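Local coordinates for protein NS6 protease (Murine norovirus 1, PDB 4ASH) that probably cleaves the norovirus polyprotein as a cysteine protease with a trypsin-like, two-domain fold, at residues S6-V11 / L88-S93; V26-K31 / I156-A161. The protein carries 1 engineered substitution. All blocks are in the same frame, centred on the assembly; numbering follows the deposited sequence.

Contact 1: residues S6-V11 / L88-S93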
loop_
_atom_site.group_PDB
_atom_site.type_symbol
_atom_site.label_atom_id
_atom_site.label_comp_id
_atom_site.label_asym_id
_atom_site.label_seq_id
_atom_site.Cartn_x
_atom_site.Cartn_y
_atom_site.Cartn_z
ATOM N N SER A 6 -1.127 17.164 -3.664
ATOM C CA SER A 6 -1.781 16.506 -4.795
ATOM C C SER A 6 -1.728 14.979 -4.701
ATOM O O SER A 6 -2.459 14.282 -5.406
ATOM C CB SER A 6 -1.142 16.954 -6.112
ATOM O OG SER A 6 0.183 16.459 -6.214
ATOM N N ILE A 7 -0.870 14.461 -3.833
ATOM C CA ILE A 7 -0.706 13.016 -3.709
ATOM C C ILE A 7 -1.976 12.362 -3.161
ATOM O O ILE A 7 -2.268 11.202 -3.444
ATOM C CB ILE A 7 0.495 12.664 -2.803
ATOM C CG1 ILE A 7 0.990 11.241 -3.076
ATOM C CG2 ILE A 7 0.138 12.856 -1.330
ATOM C CD1 ILE A 7 2.315 10.918 -2.414
ATOM N N TRP A 8 -2.732 13.104 -2.364
ATOM C CA TRP A 8 -3.916 12.534 -1.741
ATOM C C TRP A 8 -5.033 12.177 -2.726
ATOM O O TRP A 8 -5.832 11.280 -2.464
ATOM C CB TRP A 8 -4.451 13.489 -0.667
ATOM C CG TRP A 8 -3.582 13.538 0.547
ATOM C CD1 TRP A 8 -2.596 14.442 0.823
ATOM C CD2 TRP A 8 -3.601 12.618 1.634
ATOM N NE1 TRP A 8 -2.001 14.143 2.025
ATOM C CE2 TRP A 8 -2.599 13.026 2.547
ATOM C CE3 TRP A 8 -4.360 11.488 1.929
ATOM C CZ2 TRP A 8 -2.362 12.360 3.745
ATOM C CZ3 TRP A 8 -4.121 10.821 3.132
ATOM C CH2 TRP A 8 -3.130 11.260 4.017
ATOM N N SER A 9 -5.101 12.863 -3.864
ATOM C CA SER A 9 -6.161 12.553 -4.816
ATOM C C SER A 9 -5.937 11.180 -5.448
ATOM O O SER A 9 -6.846 10.640 -6.093
ATOM C CB SER A 9 -6.270 13.631 -5.902
ATOM O OG SER A 9 -5.264 13.450 -6.871
ATOM N N ARG A 10 -4.746 10.617 -5.212
ATOM C CA ARG A 10 -4.356 9.283 -5.682
ATOM C C ARG A 10 -4.907 8.171 -4.797
ATOM O O ARG A 10 -4.900 6.997 -5.191
ATOM C CB ARG A 10 -2.827 9.119 -5.693
ATOM C CG ARG A 10 -2.040 9.984 -6.666
ATOM C CD ARG A 10 -0.556 9.673 -6.494
ATOM N NE ARG A 10 0.285 10.584 -7.256
ATOM C CZ ARG A 10 1.022 10.233 -8.301
ATOM N NH1 ARG A 10 1.069 8.964 -8.704
ATOM N NH2 ARG A 10 1.737 11.154 -8.923
ATOM N N VAL A 11 -5.348 8.532 -3.587
ATOM C CA VAL A 11 -5.868 7.561 -2.633
ATOM C C VAL A 11 -7.385 7.567 -2.767
ATOM O O VAL A 11 -8.029 8.602 -2.562
ATOM C CB VAL A 11 -5.452 7.904 -1.185
ATOM C CG1 VAL A 11 -5.949 6.836 -0.212
ATOM C CG2 VAL A 11 -3.926 8.031 -1.076
ATOM N N LEU A 88 -0.448 7.240 4.257
ATOM C CA LEU A 88 -1.443 8.218 3.823
ATOM C C LEU A 88 -2.829 7.633 4.035
ATOM O O LEU A 88 -3.439 7.085 3.121
ATOM C CB LEU A 88 -1.237 8.564 2.354
ATOM C CG LEU A 88 0.165 9.009 1.933
ATOM C CD1 LEU A 88 0.162 9.443 0.453
ATOM C CD2 LEU A 88 0.683 10.125 2.816
ATOM N N VAL A 89 -3.310 7.701 5.272
ATOM C CA VAL A 89 -4.631 7.163 5.590
ATOM C C VAL A 89 -5.726 8.141 5.207
ATOM O O VAL A 89 -5.730 9.282 5.667
ATOM C CB VAL A 89 -4.776 6.870 7.084
ATOM C CG1 VAL A 89 -6.202 6.470 7.407
ATOM C CG2 VAL A 89 -3.817 5.769 7.501
ATOM N N LYS A 90 -6.650 7.696 4.370
ATOM C CA LYS A 90 -7.915 8.431 4.227
ATOM C C LYS A 90 -8.986 7.710 4.999
ATOM O O LYS A 90 -8.995 6.485 5.047
ATOM C CB LYS A 90 -8.353 8.499 2.769
ATOM C CG LYS A 90 -7.734 9.625 1.982
ATOM C CD LYS A 90 -8.533 9.849 0.699
ATOM C CE LYS A 90 -7.960 10.988 -0.110
ATOM N NZ LYS A 90 -8.644 11.080 -1.434
ATOM N N ARG A 91 -9.912 8.477 5.579
ATOM C CA ARG A 91 -11.101 7.911 6.196
ATOM C C ARG A 91 -12.282 8.190 5.276
ATOM O O ARG A 91 -12.187 9.040 4.394
ATOM C CB ARG A 91 -11.312 8.522 7.574
ATOM C CG ARG A 91 -10.190 8.191 8.580
ATOM C CD ARG A 91 -10.341 6.788 9.159
ATOM N NE ARG A 91 -9.067 6.163 9.555
ATOM C CZ ARG A 91 -8.394 6.418 10.674
ATOM N NH1 ARG A 91 -8.834 7.319 11.544
ATOM N NH2 ARG A 91 -7.251 5.772 10.919
ATOM N N ALA A 92 -13.364 7.445 5.467
ATOM C CA ALA A 92 -14.535 7.529 4.609
ATOM C C ALA A 92 -15.031 8.968 4.479
ATOM O O ALA A 92 -15.537 9.366 3.429
ATOM C CB ALA A 92 -15.634 6.634 5.153
ATOM N N SER A 93 -14.857 9.752 5.536
ATOM C CA SER A 93 -15.271 11.155 5.540
ATOM C C SER A 93 -14.467 12.015 4.571
ATOM O O SER A 93 -14.863 13.147 4.279
ATOM C CB SER A 93 -15.102 11.743 6.935
ATOM O OG SER A 93 -13.718 11.863 7.233
#
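Leu88 begins the contact, in which the 3-10 turn before strand 11-14 packs on the end of strand 84-90 of the mixed sheet. Leu88 CB lies over the face of the Trp8 indole, a CH-pi contact 4.0 Å from the centroid of the six-membered ring and 26° off its normal. With CG anti to the carbonyl carbon (chi1 -53°), the two methyls part: CD2 stays on Trp8 near CZ2, while Leu88 CD1 meets Ile7 CG2 at 3.9 Å, Ile7 CD1 just as close and CG1 scarcely farther. The side chain of Val89 sets off away from the turn, but Val89 O lies 3.4 Å from Trp8 CZ3 at the ring edge. Lys90 CG passes the same edge 3.9 Å from Trp8 CE3, and the extended chain beyond slides along Val11 CG1. Lys90 NZ donates to Val11 O (2.8 Å) in the carbonyl plane, and to Trp8 O (3.0 Å) from 42° above the Trp8 carbonyl plane. Trp8 O thus holds two donors on opposite faces, Lys90 NZ and Val11 N of the turn. Around this, Ile7 and Val11 touch Phe20 of strand 17-21, Leu88 rests on Pro144 and Val146 of strand 144-149, and Trp8 reaches Met96 and Ala98 of strand 96-111.

Contact 2: residues V26-K31 / I156-A161; sequences VFITAK and IGVHVA
The seam between the two beta domains of this trypsin-like fold is where Val158 touches Ile28, as strand 26-30 of the antiparallel N-terminal sheet runs beside strand 152-162 of the second sheet. The axes of the two short segments approach to 6.5 Å at 27°. No hydrogen bond crosses, and the pair meets through van der Waals packing, of side chains on each other and on backbone. Val158 supplies both of its methyls. With chi1 at -63°, Val158 CG1 lies anti to its carbonyl carbon and touches Ile28 CD1 at 3.7 Å, with Ile28 CG1 equally near; Val158 CG2, wedged between backbone N and carbonyl carbon, comes 3.6 Å from Thr29 O. Farther along, Ala30 CB packs against Val160 CG1 at 3.8 Å and lies 4.0 Å from His159 O. Thr29 turns its side chain away from the seam and gives OG1 to Trp18 O. On the other strand, His159 ND1 is hydrogen-bonded to Tyr145 OH, while Val160 and Ala161 together face Ile170 in a classic beta bulge. Strand 26-30 lies between strands 17-21 and 57-62 in its sheet, and strand 152-162 between strands 144-149 and 168-172.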
loop_
_atom_site.group_PDB
_atom_site.type_symbol
_atom_site.label_atom_id
_atom_site.label_comp_id
_atom_site.label_asym_id
_atom_site.label_seq_id
_atom_site.Cartn_x
_atom_site.Cartn_y
_atom_site.Cartn_z
ATOM N N VAL A 26 -1.369 2.532 -13.241
ATOM C CA VAL A 26 -1.091 1.509 -12.229
ATOM C C VAL A 26 -1.762 1.845 -10.912
ATOM O O VAL A 26 -1.552 2.921 -10.353
ATOM C CB VAL A 26 0.433 1.305 -11.990
ATOM C CG1 VAL A 26 0.662 0.345 -10.831
ATOM C CG2 VAL A 26 1.111 0.765 -13.239
ATOM N N PHE A 27 -2.569 0.905 -10.432
ATOM C CA PHE A 27 -3.336 1.064 -9.195
ATOM C C PHE A 27 -3.003 -0.101 -8.280
ATOM O O PHE A 27 -3.112 -1.268 -8.685
ATOM C CB PHE A 27 -4.829 1.087 -9.532
ATOM C CG PHE A 27 -5.724 1.341 -8.345
ATOM C CD1 PHE A 27 -5.877 2.623 -7.839
ATOM C CD2 PHE A 27 -6.421 0.300 -7.757
ATOM C CE1 PHE A 27 -6.710 2.864 -6.760
ATOM C CE2 PHE A 27 -7.259 0.537 -6.666
ATOM C CZ PHE A 27 -7.400 1.819 -6.175
ATOM N N ILE A 28 -2.572 0.206 -7.056
ATOM C CA ILE A 28 -2.203 -0.831 -6.101
ATOM C C ILE A 28 -3.144 -0.826 -4.891
ATOM O O ILE A 28 -3.682 0.220 -4.513
ATOM C CB ILE A 28 -0.731 -0.711 -5.636
ATOM C CG1 ILE A 28 -0.485 0.583 -4.832
ATOM C CG2 ILE A 28 0.205 -0.846 -6.841
ATOM C CD1 ILE A 28 0.967 0.683 -4.271
ATOM N N THR A 29 -3.338 -1.998 -4.292
ATOM C CA THR A 29 -4.242 -2.119 -3.149
ATOM C C THR A 29 -3.873 -3.373 -2.350
ATOM O O THR A 29 -2.971 -4.121 -2.723
ATOM C CB THR A 29 -5.730 -2.185 -3.609
ATOM O OG1 THR A 29 -6.609 -2.148 -2.469
ATOM C CG2 THR A 29 -5.997 -3.456 -4.388
ATOM N N ALA A 30 -4.586 -3.596 -1.254
ATOM C CA ALA A 30 -4.464 -4.816 -0.480
ATOM C C ALA A 30 -5.376 -5.868 -1.099
ATOM O O ALA A 30 -6.562 -5.628 -1.299
ATOM C CB ALA A 30 -4.865 -4.554 0.966
ATOM N N LYS A 31 -4.829 -7.035 -1.408
ATOM C CA LYS A 31 -5.630 -8.111 -1.976
ATOM C C LYS A 31 -6.927 -8.369 -1.202
ATOM O O LYS A 31 -8.003 -8.537 -1.797
ATOM C CB LYS A 31 -4.804 -9.401 -2.090
ATOM C CG LYS A 31 -5.542 -10.500 -2.838
ATOM C CD LYS A 31 -4.713 -11.762 -2.958
ATOM C CE LYS A 31 -5.451 -12.808 -3.780
ATOM N NZ LYS A 31 -4.540 -13.897 -4.235
ATOM N N ILE A 156 6.109 2.563 -1.137
ATOM C CA ILE A 156 6.812 1.332 -0.782
ATOM C C ILE A 156 5.928 0.126 -0.504
ATOM O O ILE A 156 6.419 -1.006 -0.387
ATOM C CB ILE A 156 7.762 1.546 0.405
ATOM C CG1 ILE A 156 6.975 1.871 1.677
ATOM C CG2 ILE A 156 8.778 2.625 0.073
ATOM C CD1 ILE A 156 7.845 1.857 2.937
ATOM N N GLY A 157 4.626 0.352 -0.396
ATOM C CA GLY A 157 3.721 -0.731 -0.075
ATOM C C GLY A 157 2.358 -0.194 0.311
ATOM O O GLY A 157 2.125 1.017 0.263
ATOM N N VAL A 158 1.463 -1.097 0.702
ATOM C CA VAL A 158 0.128 -0.705 1.128
ATOM C C VAL A 158 -0.203 -1.255 2.512
ATOM O O VAL A 158 0.239 -2.341 2.896
ATOM C CB VAL A 158 -0.959 -1.149 0.116
ATOM C CG1 VAL A 158 -0.752 -0.467 -1.249
ATOM C CG2 VAL A 158 -1.001 -2.649 -0.052
ATOM N N HIS A 159 -1.016 -0.509 3.257
ATOM C CA HIS A 159 -1.366 -0.943 4.604
ATOM C C HIS A 159 -2.204 -2.218 4.573
ATOM O O HIS A 159 -3.168 -2.322 3.810
ATOM C CB HIS A 159 -2.174 0.143 5.294
ATOM C CG HIS A 159 -2.464 -0.189 6.726
ATOM N ND1 HIS A 159 -1.461 -0.367 7.633
ATOM C CD2 HIS A 159 -3.632 -0.439 7.369
ATOM C CE1 HIS A 159 -1.990 -0.667 8.817
ATOM N NE2 HIS A 159 -3.298 -0.737 8.676
ATOM N N VAL A 160 -1.870 -3.195 5.415
ATOM C CA VAL A 160 -2.729 -4.379 5.475
ATOM C C VAL A 160 -3.175 -4.817 6.872
ATOM O O VAL A 160 -4.261 -5.369 7.019
ATOM C CB VAL A 160 -2.127 -5.581 4.725
ATOM C CG1 VAL A 160 -1.894 -5.203 3.269
ATOM C CG2 VAL A 160 -0.818 -6.049 5.404
ATOM N N ALA A 161 -2.337 -4.595 7.876
ATOM C CA ALA A 161 -2.625 -5.122 9.223
ATOM C C ALA A 161 -2.026 -4.305 10.351
ATOM O O ALA A 161 -1.113 -3.501 10.149
ATOM C CB ALA A 161 -2.169 -6.575 9.329
#

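In the fold
Starting at the N terminus, the chain passes through the 3-10 turn at 6-11 and makes the first hairpin of the N-terminal sheet before reaching 26-31. The rest of that sheet follows, and contact 1 closes its loop only when 88-93 returns to the turn. Contact 2 opens inside that loop and closes beyond it, at 156-161, so the two cross along the sequence. Both join the N-terminal part of the chain to the second, mixed sheet: contact 1 at the end of strand 84-90, contact 2 at strand 152-162 near the centre of the chain. Their centres lie about 13 Å apart and their nearest atoms about 5 Å, so they are two separate places where these parts meet.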